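Local atomic coordinates of enoyl-CoA hydratase/isomerase family protein (Bacillus anthracis, PDB entry 3KQF), a protein that probably catalyses the reversible hydration of 2-enoyl-CoA thioesters to 3-hydroxyacyl-CoA, as enoyl-CoA hydratases of the crotonase family do. Residues S23-R28 and T60-K65; Q103-A108 and L122-R127; N110-G115 and S132-L137; Q152-L157 and Y181-F186. All coordinates share one frame; numbering follows the deposited sequence.

Overall arrangement
Contacts 1 and 2 lie in the main sheet of a crotonase fold, and contacts 2 and 4 reach the subunit interface. Contact 1 joins strands 19-24 and 56-61; contact 2 joins 105-109 and 126-130. The centres of contacts 1 and 2 are about 17 Å apart. Contact 3 pairs two strands of a small second sheet, about 12 Å from contact 1 between centres, and N110 ties the two together. Contacts 2 and 3 alternate along the chain. R127 of contact 2 holds the loop of contact 4, their centres about 11 Å apart, and both touch the second subunit. Contact 3 leads into the helix whose start, in relatives, helps to form the oxyanion hole.

Contact 1: S23-R28 and T60-K65; sequences SLNRER and TGAGEK
S23 and L24 run parallel to T60 and G61 as neighbouring strand ends, and the chains then turn off into loops. L24 N donates to T60 O at 2.8 Å, fairly straight at 160°. A62 N donates to L24 O at 2.9 Å, so L24 is gripped through both its N and its O. S23 CA adds a CA-H...O contact to the same T60 O.

S23 and T60 share one face of the sheet. There the OG of S23 meets the CG2 methyl of T60 at 3.4 Å. This is a van der Waals contact. The T60 hydroxyl is turned anti to its own N (chi1 -163°) and bonds instead to A108 O on the next strand. L24 points to the other face. It packs on L37 of helix 35-49, the helix of the beta-alpha-beta unit that links these two strands.

A62 carries the side-chain contact beyond the strands. Its methyl sits 3.3 Å from L24 O. OD1 of N25 approaches the methyl at 3.7 Å. E27 reaches over with an extended chain and lays its CG 3.6 Å from the same A62 CB. The E27 carboxylate ends beside G63, with OE2 at 3.7 Å from G63 N, too long for a hydrogen bond.

The polar bonds of the contact are therefore all backbone bonds. The side chains add van der Waals touches, most of them between a methyl and an oxygen. N110 ties down the loop after T60 by bonding G61 N and G63 O.

Contact 2: Q103-A108 and L122-R127; sequences QPVIAA and LACDFR
F126 turns its CG between its own N and carbonyl carbon (chi1 61°), while I106 keeps CG1 beside its N (chi1 -55°). The two side chains then lie side by side on one face of the central crotonase sheet. CG1 of I106 meets CZ of F126 at 3.7 Å, obliquely to the ring. Helix 193-206 covers this face through I200 and I204.

The strands are parallel. A107 N bonds to F126 O at 3.0 Å. On the other face A107 CB rests on C124 SG and R127 CG. The sulfur also touches CG1 of V105 at 3.5 Å.

D125 clamps the start of strand 105-109. Its OD2 takes V105 N at 2.8 Å on the anti side, 33° out of the carboxylate plane, and D125 N bonds weakly back to V105 O. K216 makes a salt bridge to OD2, while OD1 is bound by K164 and Y168 of the second subunit. This buried carboxylate thus links the sheet to the subunit interface.

R127 curls back on its own segment. Its NH2 donates to C124 O at 2.8 Å, close to the guanidinium plane but above the plane of the carbonyl.

Contact 3: N110-G115 and S132-L137; sequences NGIALG and SASLGL
G115 and G136 meet through their flat peptide groups: the G115 N-H lies in the plane of the G136 carbonyl, with N to O 2.9 Å. A second peptide pair joins A113 N to S134 O at 2.8 Å, with the donor almost in line with the C=O bond. On one face of this two-strand pairing lie A113 and L135, whose CB and CG are 4.2 Å apart. On the other face the CD2 of L114 lies over the L135-G136 peptide, 4.1 Å from L135 C.

Strands 112-114 and 134-136 run parallel, 3° apart, in the small second sheet of the crotonase fold. The bond from G136 N to A113 O is long and weak. T118 OG1 of the following helix binds both of these atoms.

At one end, the CB methyl of A133 packs on G111 O at 3.4 Å. Further out, one water joins N110 O to S132 OG. At the other end, the CD2 methyl of L137 packs on G115 O at 3.4 Å.

G115 is the N-cap residue of helix 116-123, with positive phi. In crotonase relatives a peptide N-H at the start of this helix helps to form the oxyanion hole. The G115-G136 bond fixes the backbone just before that turn. The contact is consistent with the strand pairing placing the start of the helix, where relatives bind the thioester carbonyl.

Contact 4: Q152-L157 and Y181-F186; sequences QRLPRL and YGLVEF
Three leucines form the apolar part of this contact. CD1 of L154 meets CD1 of L183 at 3.6 Å, with the two side chains crossing at about a right angle. CD2 of L157 approaches the same L183 methyl at 4.1 Å. L183 has its CG anti to the backbone N (chi1 175°), which turns the branch toward the two helix leucines, and chi2 (59°) then sets CD1 against them. L122 of helix 116-123 packs on all three leucines.

Carbon-to-oxygen touches come next. The CG of L157 lies 3.7 Å from G182 O, and its CD2 lies 3.7 Å from L183 O. G182 ends helix 175-181 in a Schellman motif, with positive phi. The chain then leads into strand 186-188, the outermost strand of the main crotonase sheet on that side within this chain.

The polar bonds lie to the sides of the leucine cluster. E185 comes at L157 from the opposite direction, but its OE2 is held in a salt bridge by R127 NH1 on strand 126-130. E185 O accepts from R162 of the second subunit. On the far side of the helix, which is kinked at P155, R156 NH1 donates to both Q152 O and Q152 OE1, each at 3.0 Å. The Q152 O bond lies in the guanidinium plane. R156 NH2 reaches G222 O and V225 O of the third subunit.

Contact 1: S23-R28 and T60-K65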
loop_
_atom_site.group_PDB
_atom_site.type_symbol
_atom_site.label_atom_id
_atom_site.label_comp_id
_atom_site.label_asym_id
_atom_site.label_seq_id
_atom_site.Cartn_x
_atom_site.Cartn_y
_atom_site.Cartn_z
ATOM N N SER A 23 -3.927 0.770 29.871
ATOM C CA SER A 23 -3.016 -0.368 29.942
ATOM C C SER A 23 -3.752 -1.679 30.224
ATOM O O SER A 23 -4.455 -1.791 31.246
ATOM C CB SER A 23 -1.979 -0.152 31.050
ATOM O OG SER A 23 -1.272 1.058 30.910
ATOM N N LEU A 24 -3.613 -2.667 29.341
ATOM C CA LEU A 24 -4.190 -3.986 29.619
ATOM C C LEU A 24 -3.456 -4.446 30.881
ATOM O O LEU A 24 -2.231 -4.359 30.947
ATOM C CB LEU A 24 -4.000 -4.965 28.462
ATOM C CG LEU A 24 -4.542 -4.541 27.099
ATOM C CD1 LEU A 24 -4.333 -5.645 26.079
ATOM C CD2 LEU A 24 -6.022 -4.159 27.155
ATOM N N ASN A 25 -4.201 -4.925 31.874
ATOM C CA ASN A 25 -3.627 -5.272 33.173
ATOM C C ASN A 25 -3.927 -6.690 33.669
ATOM O O ASN A 25 -4.576 -6.881 34.703
ATOM C CB ASN A 25 -4.106 -4.251 34.217
ATOM C CG ASN A 25 -3.329 -4.333 35.520
ATOM O OD1 ASN A 25 -2.146 -4.689 35.536
ATOM N ND2 ASN A 25 -3.988 -3.974 36.626
ATOM N N ARG A 26 -3.428 -7.668 32.925
ATOM C CA ARG A 26 -3.548 -9.065 33.265
ATOM C C ARG A 26 -2.186 -9.702 32.998
ATOM O O ARG A 26 -2.084 -10.636 32.214
ATOM C CB ARG A 26 -4.618 -9.745 32.416
ATOM C CG ARG A 26 -6.015 -9.180 32.533
ATOM C CD ARG A 26 -6.969 -10.132 31.804
ATOM N NE ARG A 26 -7.120 -11.383 32.542
ATOM C CZ ARG A 26 -7.379 -12.572 32.004
ATOM N NH1 ARG A 26 -7.450 -12.727 30.678
ATOM N NH2 ARG A 26 -7.505 -13.633 32.799
ATOM N N GLU A 27 -1.141 -9.188 33.650
ATOM C CA GLU A 27 0.233 -9.688 33.429
ATOM C C GLU A 27 0.399 -11.202 33.544
ATOM O O GLU A 27 1.071 -11.809 32.702
ATOM C CB GLU A 27 1.255 -9.015 34.359
ATOM C CG GLU A 27 1.463 -7.549 34.133
ATOM C CD GLU A 27 2.556 -6.970 35.039
ATOM O OE1 GLU A 27 3.583 -7.651 35.281
ATOM O OE2 GLU A 27 2.385 -5.822 35.490
ATOM N N ARG A 28 -0.184 -11.805 34.587
ATOM C CA ARG A 28 -0.096 -13.265 34.796
ATOM C C ARG A 28 -0.638 -14.047 33.613
ATOM O O ARG A 28 -0.228 -15.187 33.369
ATOM C CB ARG A 28 -0.898 -13.730 36.025
ATOM C CG ARG A 28 -0.397 -13.284 37.370
ATOM C CD ARG A 28 -1.257 -13.904 38.487
ATOM N NE ARG A 28 -1.086 -15.358 38.614
ATOM C CZ ARG A 28 -1.733 -16.123 39.500
ATOM N NH1 ARG A 28 -2.622 -15.591 40.332
ATOM N NH2 ARG A 28 -1.501 -17.433 39.549
ATOM N N THR A 60 -1.554 0.325 25.685
ATOM C CA THR A 60 -0.373 -0.499 25.973
ATOM C C THR A 60 -0.717 -1.658 26.911
ATOM O O THR A 60 -1.872 -1.819 27.317
ATOM C CB THR A 60 0.762 0.392 26.573
ATOM O OG1 THR A 60 2.026 -0.278 26.502
ATOM C CG2 THR A 60 0.462 0.797 28.035
ATOM N N GLY A 61 0.277 -2.502 27.181
ATOM C CA GLY A 61 0.140 -3.608 28.109
ATOM C C GLY A 61 1.003 -3.417 29.348
ATOM O O GLY A 61 2.031 -2.714 29.323
ATOM N N ALA A 62 0.579 -4.025 30.454
ATOM C CA ALA A 62 1.341 -3.964 31.692
ATOM C C ALA A 62 2.511 -4.927 31.590
ATOM O O ALA A 62 2.412 -5.950 30.922
ATOM C CB ALA A 62 0.461 -4.339 32.882
ATOM N N GLY A 63 3.616 -4.587 32.242
ATOM C CA GLY A 63 4.792 -5.448 32.274
ATOM C C GLY A 63 5.728 -5.261 31.102
ATOM O O GLY A 63 5.571 -4.327 30.311
ATOM N N GLU A 64 6.705 -6.159 30.991
ATOM C CA GLU A 64 7.699 -6.068 29.936
ATOM C C GLU A 64 7.744 -7.320 29.059
ATOM O O GLU A 64 8.672 -7.481 28.264
ATOM C CB GLU A 64 9.082 -5.814 30.550
ATOM C CG GLU A 64 9.058 -4.875 31.777
ATOM C CD GLU A 64 8.333 -3.563 31.516
ATOM O OE1 GLU A 64 8.394 -3.064 30.371
ATOM O OE2 GLU A 64 7.700 -3.026 32.456
ATOM N N LYS A 65 6.751 -8.200 29.177
ATOM C CA LYS A 65 6.729 -9.415 28.358
ATOM C C LYS A 65 5.617 -9.461 27.313
ATOM O O LYS A 65 5.807 -10.028 26.239
ATOM C CB LYS A 65 6.661 -10.683 29.231
ATOM C CG LYS A 65 7.960 -10.948 30.024
ATOM C CD LYS A 65 7.993 -12.343 30.655
ATOM C CE LYS A 65 9.366 -12.634 31.271
ATOM N NZ LYS A 65 9.462 -13.969 31.938
#

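Contact 2: Q103-A108 and L122-R127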
loop_
_atom_site.group_PDB
_atom_site.type_symbol
_atom_site.label_atom_id
_atom_site.label_comp_id
_atom_site.label_asym_id
_atom_site.label_seq_id
_atom_site.Cartn_x
_atom_site.Cartn_y
_atom_site.Cartn_z
ATOM N N GLN A 103 -10.312 10.600 18.762
ATOM C CA GLN A 103 -8.918 10.909 18.989
ATOM C C GLN A 103 -7.973 9.941 18.289
ATOM O O GLN A 103 -8.312 8.776 18.101
ATOM C CB GLN A 103 -8.580 10.809 20.478
ATOM C CG GLN A 103 -9.354 11.705 21.430
ATOM C CD GLN A 103 -10.658 11.107 21.948
ATOM O OE1 GLN A 103 -11.133 10.078 21.470
ATOM N NE2 GLN A 103 -11.243 11.772 22.950
ATOM N N PRO A 104 -6.768 10.415 17.939
ATOM C CA PRO A 104 -5.757 9.459 17.468
ATOM C C PRO A 104 -5.441 8.456 18.606
ATOM O O PRO A 104 -5.437 8.831 19.792
ATOM C CB PRO A 104 -4.544 10.348 17.204
ATOM C CG PRO A 104 -5.110 11.655 16.844
ATOM C CD PRO A 104 -6.298 11.805 17.777
ATOM N N VAL A 105 -5.157 7.210 18.246
ATOM C CA VAL A 105 -4.838 6.174 19.211
ATOM C C VAL A 105 -3.501 5.583 18.820
ATOM O O VAL A 105 -3.309 5.166 17.663
ATOM C CB VAL A 105 -5.951 5.046 19.254
ATOM C CG1 VAL A 105 -5.576 3.953 20.244
ATOM C CG2 VAL A 105 -7.351 5.638 19.540
ATOM N N ILE A 106 -2.556 5.621 19.750
ATOM C CA ILE A 106 -1.200 5.119 19.537
ATOM C C ILE A 106 -1.021 3.841 20.309
ATOM O O ILE A 106 -1.311 3.794 21.499
ATOM C CB ILE A 106 -0.147 6.153 20.044
ATOM C CG1 ILE A 106 -0.377 7.527 19.379
ATOM C CG2 ILE A 106 1.247 5.658 19.786
ATOM C CD1 ILE A 106 0.568 8.659 19.900
ATOM N N ALA A 107 -0.593 2.786 19.622
ATOM C CA ALA A 107 -0.291 1.529 20.261
ATOM C C ALA A 107 1.173 1.550 20.708
ATOM O O ALA A 107 2.072 1.875 19.916
ATOM C CB ALA A 107 -0.527 0.346 19.287
ATOM N N ALA A 108 1.415 1.272 21.987
ATOM C CA ALA A 108 2.771 1.179 22.525
ATOM C C ALA A 108 2.945 -0.301 22.854
ATOM O O ALA A 108 2.502 -0.784 23.917
ATOM C CB ALA A 108 2.952 2.072 23.774
ATOM N N LEU A 122 -3.515 -3.033 15.144
ATOM C CA LEU A 122 -3.962 -2.584 13.813
ATOM C C LEU A 122 -5.161 -1.642 13.903
ATOM O O LEU A 122 -5.359 -0.837 13.010
ATOM C CB LEU A 122 -4.317 -3.771 12.917
ATOM C CG LEU A 122 -3.096 -4.594 12.441
ATOM C CD1 LEU A 122 -3.508 -5.965 11.908
ATOM C CD2 LEU A 122 -2.265 -3.826 11.399
ATOM N N ALA A 123 -5.950 -1.757 14.976
ATOM C CA ALA A 123 -7.119 -0.883 15.191
ATOM C C ALA A 123 -6.682 0.495 15.622
ATOM O O ALA A 123 -7.478 1.439 15.591
ATOM C CB ALA A 123 -8.061 -1.487 16.232
ATOM N N CYS A 124 -5.438 0.615 16.066
ATOM C CA CYS A 124 -4.880 1.916 16.442
ATOM C C CYS A 124 -4.421 2.658 15.187
ATOM O O CYS A 124 -4.127 2.039 14.152
ATOM C CB CYS A 124 -3.708 1.748 17.418
ATOM S SG CYS A 124 -4.145 0.950 19.008
ATOM N N ASP A 125 -4.390 3.991 15.270
ATOM C CA ASP A 125 -3.931 4.843 14.160
ATOM C C ASP A 125 -2.490 4.550 13.734
ATOM O O ASP A 125 -2.199 4.512 12.548
ATOM C CB ASP A 125 -4.087 6.318 14.515
ATOM C CG ASP A 125 -5.537 6.723 14.656
ATOM O OD1 ASP A 125 -6.118 7.144 13.635
ATOM O OD2 ASP A 125 -6.127 6.527 15.734
ATOM N N PHE A 126 -1.568 4.465 14.696
ATOM C CA PHE A 126 -0.187 4.036 14.411
ATOM C C PHE A 126 0.415 3.357 15.632
ATOM O O PHE A 126 -0.170 3.385 16.732
ATOM C CB PHE A 126 0.707 5.122 13.778
ATOM C CG PHE A 126 0.903 6.324 14.626
ATOM C CD1 PHE A 126 1.982 6.407 15.503
ATOM C CD2 PHE A 126 0.020 7.385 14.536
ATOM C CE1 PHE A 126 2.164 7.521 16.286
ATOM C CE2 PHE A 126 0.204 8.520 15.309
ATOM C CZ PHE A 126 1.277 8.590 16.188
ATOM N N ARG A 127 1.576 2.739 15.412
ATOM C CA ARG A 127 2.206 1.859 16.363
ATOM C C ARG A 127 3.679 2.144 16.654
ATOM O O ARG A 127 4.470 2.426 15.753
ATOM C CB ARG A 127 2.102 0.448 15.749
ATOM C CG ARG A 127 0.679 -0.103 15.643
ATOM C CD ARG A 127 0.430 -0.961 14.378
ATOM N NE ARG A 127 0.408 -0.099 13.193
ATOM C CZ ARG A 127 -0.635 0.663 12.821
ATOM N NH1 ARG A 127 -0.537 1.446 11.757
ATOM N NH2 ARG A 127 -1.761 0.658 13.515
#

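Contact 3: N110-G115 and S132-L137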
loop_
_atom_site.group_PDB
_atom_site.type_symbol
_atom_site.label_atom_id
_atom_site.label_comp_id
_atom_site.label_asym_id
_atom_site.label_seq_id
_atom_site.Cartn_x
_atom_site.Cartn_y
_atom_site.Cartn_z
ATOM N N ASN A 110 4.713 -3.150 24.056
ATOM C CA ASN A 110 5.736 -3.434 25.052
ATOM C C ASN A 110 6.227 -4.876 25.094
ATOM O O ASN A 110 7.139 -5.194 25.849
ATOM C CB ASN A 110 5.186 -3.069 26.441
ATOM C CG ASN A 110 3.900 -3.835 26.786
ATOM O OD1 ASN A 110 2.853 -3.638 26.158
ATOM N ND2 ASN A 110 3.970 -4.680 27.819
ATOM N N GLY A 111 5.616 -5.755 24.309
ATOM C CA GLY A 111 6.005 -7.162 24.309
ATOM C C GLY A 111 5.256 -7.907 23.233
ATOM O O GLY A 111 4.863 -7.314 22.233
ATOM N N ILE A 112 5.052 -9.212 23.434
ATOM C CA ILE A 112 4.351 -10.023 22.435
ATOM C C ILE A 112 2.976 -9.446 22.115
ATOM O O ILE A 112 2.264 -8.956 22.988
ATOM C CB ILE A 112 4.217 -11.537 22.808
ATOM C CG1 ILE A 112 3.467 -11.747 24.128
ATOM C CG2 ILE A 112 5.603 -12.215 22.852
ATOM C CD1 ILE A 112 2.954 -13.172 24.305
ATOM N N ALA A 113 2.626 -9.502 20.839
ATOM C CA ALA A 113 1.346 -9.011 20.336
ATOM C C ALA A 113 0.937 -10.037 19.313
ATOM O O ALA A 113 1.311 -9.946 18.137
ATOM C CB ALA A 113 1.511 -7.635 19.683
ATOM N N LEU A 114 0.140 -10.997 19.746
ATOM C CA LEU A 114 -0.192 -12.124 18.890
ATOM C C LEU A 114 -1.645 -12.301 18.709
ATOM O O LEU A 114 -2.404 -12.155 19.663
ATOM C CB LEU A 114 0.355 -13.394 19.510
ATOM C CG LEU A 114 1.839 -13.413 19.816
ATOM C CD1 LEU A 114 2.150 -14.673 20.616
ATOM C CD2 LEU A 114 2.673 -13.328 18.538
ATOM N N GLY A 115 -2.030 -12.582 17.466
ATOM C CA GLY A 115 -3.427 -12.830 17.116
ATOM C C GLY A 115 -4.231 -11.574 17.401
ATOM O O GLY A 115 -3.940 -10.499 16.841
ATOM N N SER A 132 12.228 -5.391 21.658
ATOM C CA SER A 132 12.061 -6.791 22.048
ATOM C C SER A 132 10.668 -7.361 21.780
ATOM O O SER A 132 10.421 -8.532 22.079
ATOM C CB SER A 132 12.415 -6.958 23.537
ATOM O OG SER A 132 11.633 -6.078 24.333
ATOM N N ALA A 133 9.762 -6.557 21.232
ATOM C CA ALA A 133 8.413 -7.020 20.929
ATOM C C ALA A 133 8.396 -7.952 19.736
ATOM O O ALA A 133 9.313 -7.967 18.904
ATOM C CB ALA A 133 7.462 -5.839 20.675
ATOM N N SER A 134 7.361 -8.776 19.683
ATOM C CA SER A 134 7.168 -9.684 18.554
ATOM C C SER A 134 5.704 -9.634 18.196
ATOM O O SER A 134 4.838 -9.426 19.073
ATOM C CB SER A 134 7.647 -11.112 18.845
ATOM O OG SER A 134 7.136 -11.621 20.056
ATOM N N LEU A 135 5.430 -9.765 16.905
ATOM C CA LEU A 135 4.088 -9.674 16.399
ATOM C C LEU A 135 3.768 -10.802 15.463
ATOM O O LEU A 135 4.648 -11.552 15.017
ATOM C CB LEU A 135 3.889 -8.355 15.623
ATOM C CG LEU A 135 4.114 -7.051 16.393
ATOM C CD1 LEU A 135 5.582 -6.713 16.478
ATOM C CD2 LEU A 135 3.316 -5.906 15.717
ATOM N N GLY A 136 2.494 -10.913 15.152
ATOM C CA GLY A 136 2.067 -11.915 14.193
ATOM C C GLY A 136 0.615 -12.277 14.356
ATOM O O GLY A 136 0.041 -12.126 15.440
ATOM N N LEU A 137 0.027 -12.765 13.277
ATOM C CA LEU A 137 -1.342 -13.259 13.305
ATOM C C LEU A 137 -1.200 -14.764 13.258
ATOM O O LEU A 137 -1.119 -15.363 12.184
ATOM C CB LEU A 137 -2.168 -12.725 12.149
ATOM C CG LEU A 137 -2.528 -11.245 12.247
ATOM C CD1 LEU A 137 -3.266 -10.788 11.020
ATOM C CD2 LEU A 137 -3.381 -10.998 13.484
HETATM O O HOH W 1 9.285 -6.905 25.226
#

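Contact 4: Q152-L157 and Y181-F186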
loop_
_atom_site.group_PDB
_atom_site.type_symbol
_atom_site.label_atom_id
_atom_site.label_comp_id
_atom_site.label_asym_id
_atom_site.label_seq_id
_atom_site.Cartn_x
_atom_site.Cartn_y
_atom_site.Cartn_z
ATOM N N GLN A 152 -8.349 -7.969 7.190
ATOM C CA GLN A 152 -8.709 -6.711 6.521
ATOM C C GLN A 152 -7.749 -5.547 6.825
ATOM O O GLN A 152 -7.283 -4.862 5.904
ATOM C CB GLN A 152 -10.120 -6.335 6.944
ATOM C CG GLN A 152 -11.123 -7.449 6.650
ATOM C CD GLN A 152 -11.067 -7.847 5.203
ATOM O OE1 GLN A 152 -11.232 -6.989 4.313
ATOM N NE2 GLN A 152 -10.815 -9.145 4.935
ATOM N N ARG A 153 -7.435 -5.304 8.099
ATOM C CA ARG A 153 -6.537 -4.201 8.442
ATOM C C ARG A 153 -5.068 -4.460 8.091
ATOM O O ARG A 153 -4.344 -3.525 7.750
ATOM C CB ARG A 153 -6.671 -3.810 9.927
ATOM C CG ARG A 153 -8.105 -3.366 10.310
ATOM C CD ARG A 153 -8.185 -2.775 11.718
ATOM N NE ARG A 153 -9.535 -2.331 12.032
ATOM C CZ ARG A 153 -10.460 -3.063 12.658
ATOM N NH1 ARG A 153 -10.193 -4.293 13.073
ATOM N NH2 ARG A 153 -11.676 -2.561 12.861
ATOM N N LEU A 154 -4.622 -5.716 8.139
ATOM C CA LEU A 154 -3.223 -5.991 7.840
ATOM C C LEU A 154 -2.890 -5.727 6.356
ATOM O O LEU A 154 -1.938 -5.024 6.074
ATOM C CB LEU A 154 -2.817 -7.418 8.242
ATOM C CG LEU A 154 -1.309 -7.697 8.193
ATOM C CD1 LEU A 154 -0.493 -6.797 9.148
ATOM C CD2 LEU A 154 -1.012 -9.150 8.481
ATOM N N PRO A 155 -3.671 -6.285 5.409
ATOM C CA PRO A 155 -3.272 -5.981 4.018
ATOM C C PRO A 155 -3.443 -4.520 3.651
ATOM O O PRO A 155 -2.734 -4.015 2.778
ATOM C CB PRO A 155 -4.200 -6.864 3.160
ATOM C CG PRO A 155 -5.336 -7.217 4.052
ATOM C CD PRO A 155 -4.775 -7.250 5.465
ATOM N N ARG A 156 -4.380 -3.839 4.304
ATOM C CA ARG A 156 -4.584 -2.442 4.041
ATOM C C ARG A 156 -3.358 -1.639 4.477
ATOM O O ARG A 156 -2.967 -0.691 3.791
ATOM C CB ARG A 156 -5.862 -1.919 4.698
ATOM C CG ARG A 156 -7.101 -2.314 3.925
ATOM C CD ARG A 156 -8.355 -1.919 4.620
ATOM N NE ARG A 156 -9.527 -2.153 3.760
ATOM C CZ ARG A 156 -10.065 -3.343 3.516
ATOM N NH1 ARG A 156 -9.580 -4.451 4.063
ATOM N NH2 ARG A 156 -11.123 -3.432 2.723
ATOM N N LEU A 157 -2.702 -2.073 5.542
ATOM C CA LEU A 157 -1.512 -1.343 6.047
ATOM C C LEU A 157 -0.203 -1.679 5.343
ATOM O O LEU A 157 0.568 -0.771 4.981
ATOM C CB LEU A 157 -1.341 -1.571 7.559
ATOM C CG LEU A 157 -0.211 -0.800 8.272
ATOM C CD1 LEU A 157 -0.473 0.683 8.146
ATOM C CD2 LEU A 157 -0.135 -1.218 9.716
ATOM N N TYR A 181 8.549 -3.998 7.288
ATOM C CA TYR A 181 7.348 -4.256 6.482
ATOM C C TYR A 181 6.315 -3.131 6.519
ATOM O O TYR A 181 5.342 -3.153 5.751
ATOM C CB TYR A 181 6.654 -5.534 6.907
ATOM C CG TYR A 181 7.518 -6.782 6.997
ATOM C CD1 TYR A 181 8.584 -6.991 6.143
ATOM C CD2 TYR A 181 7.177 -7.800 7.883
ATOM C CE1 TYR A 181 9.345 -8.162 6.216
ATOM C CE2 TYR A 181 7.933 -8.980 7.959
ATOM C CZ TYR A 181 9.004 -9.151 7.132
ATOM O OH TYR A 181 9.750 -10.327 7.217
ATOM N N GLY A 182 6.513 -2.175 7.420
ATOM C CA GLY A 182 5.572 -1.054 7.580
ATOM C C GLY A 182 4.426 -1.334 8.545
ATOM O O GLY A 182 3.439 -0.561 8.606
ATOM N N LEU A 183 4.551 -2.415 9.321
ATOM C CA LEU A 183 3.550 -2.807 10.315
ATOM C C LEU A 183 3.649 -1.913 11.555
ATOM O O LEU A 183 2.639 -1.618 12.171
ATOM C CB LEU A 183 3.685 -4.298 10.691
ATOM C CG LEU A 183 2.782 -4.850 11.800
ATOM C CD1 LEU A 183 1.254 -4.688 11.494
ATOM C CD2 LEU A 183 3.132 -6.314 12.033
ATOM N N VAL A 184 4.869 -1.528 11.957
ATOM C CA VAL A 184 5.019 -0.581 13.073
ATOM C C VAL A 184 5.770 0.644 12.528
ATOM O O VAL A 184 6.628 0.526 11.630
ATOM C CB VAL A 184 5.688 -1.177 14.321
ATOM C CG1 VAL A 184 4.892 -2.413 14.800
ATOM C CG2 VAL A 184 7.157 -1.491 14.065
ATOM N N GLU A 185 5.424 1.815 13.047
ATOM C CA GLU A 185 5.976 3.076 12.554
ATOM C C GLU A 185 7.232 3.535 13.281
ATOM O O GLU A 185 8.027 4.294 12.712
ATOM C CB GLU A 185 4.891 4.170 12.555
ATOM C CG GLU A 185 3.803 3.985 11.446
ATOM C CD GLU A 185 2.824 2.843 11.700
ATOM O OE1 GLU A 185 2.629 2.423 12.873
ATOM O OE2 GLU A 185 2.208 2.373 10.708
ATOM N N PHE A 186 7.399 3.088 14.528
ATOM C CA PHE A 186 8.596 3.394 15.333
ATOM C C PHE A 186 9.048 2.160 16.129
ATOM O O PHE A 186 8.219 1.322 16.510
ATOM C CB PHE A 186 8.304 4.505 16.345
ATOM C CG PHE A 186 7.802 5.784 15.724
ATOM C CD1 PHE A 186 8.691 6.797 15.360
ATOM C CD2 PHE A 186 6.455 5.975 15.514
ATOM C CE1 PHE A 186 8.224 7.987 14.791
ATOM C CE2 PHE A 186 5.974 7.172 14.947
ATOM C CZ PHE A 186 6.852 8.158 14.572
#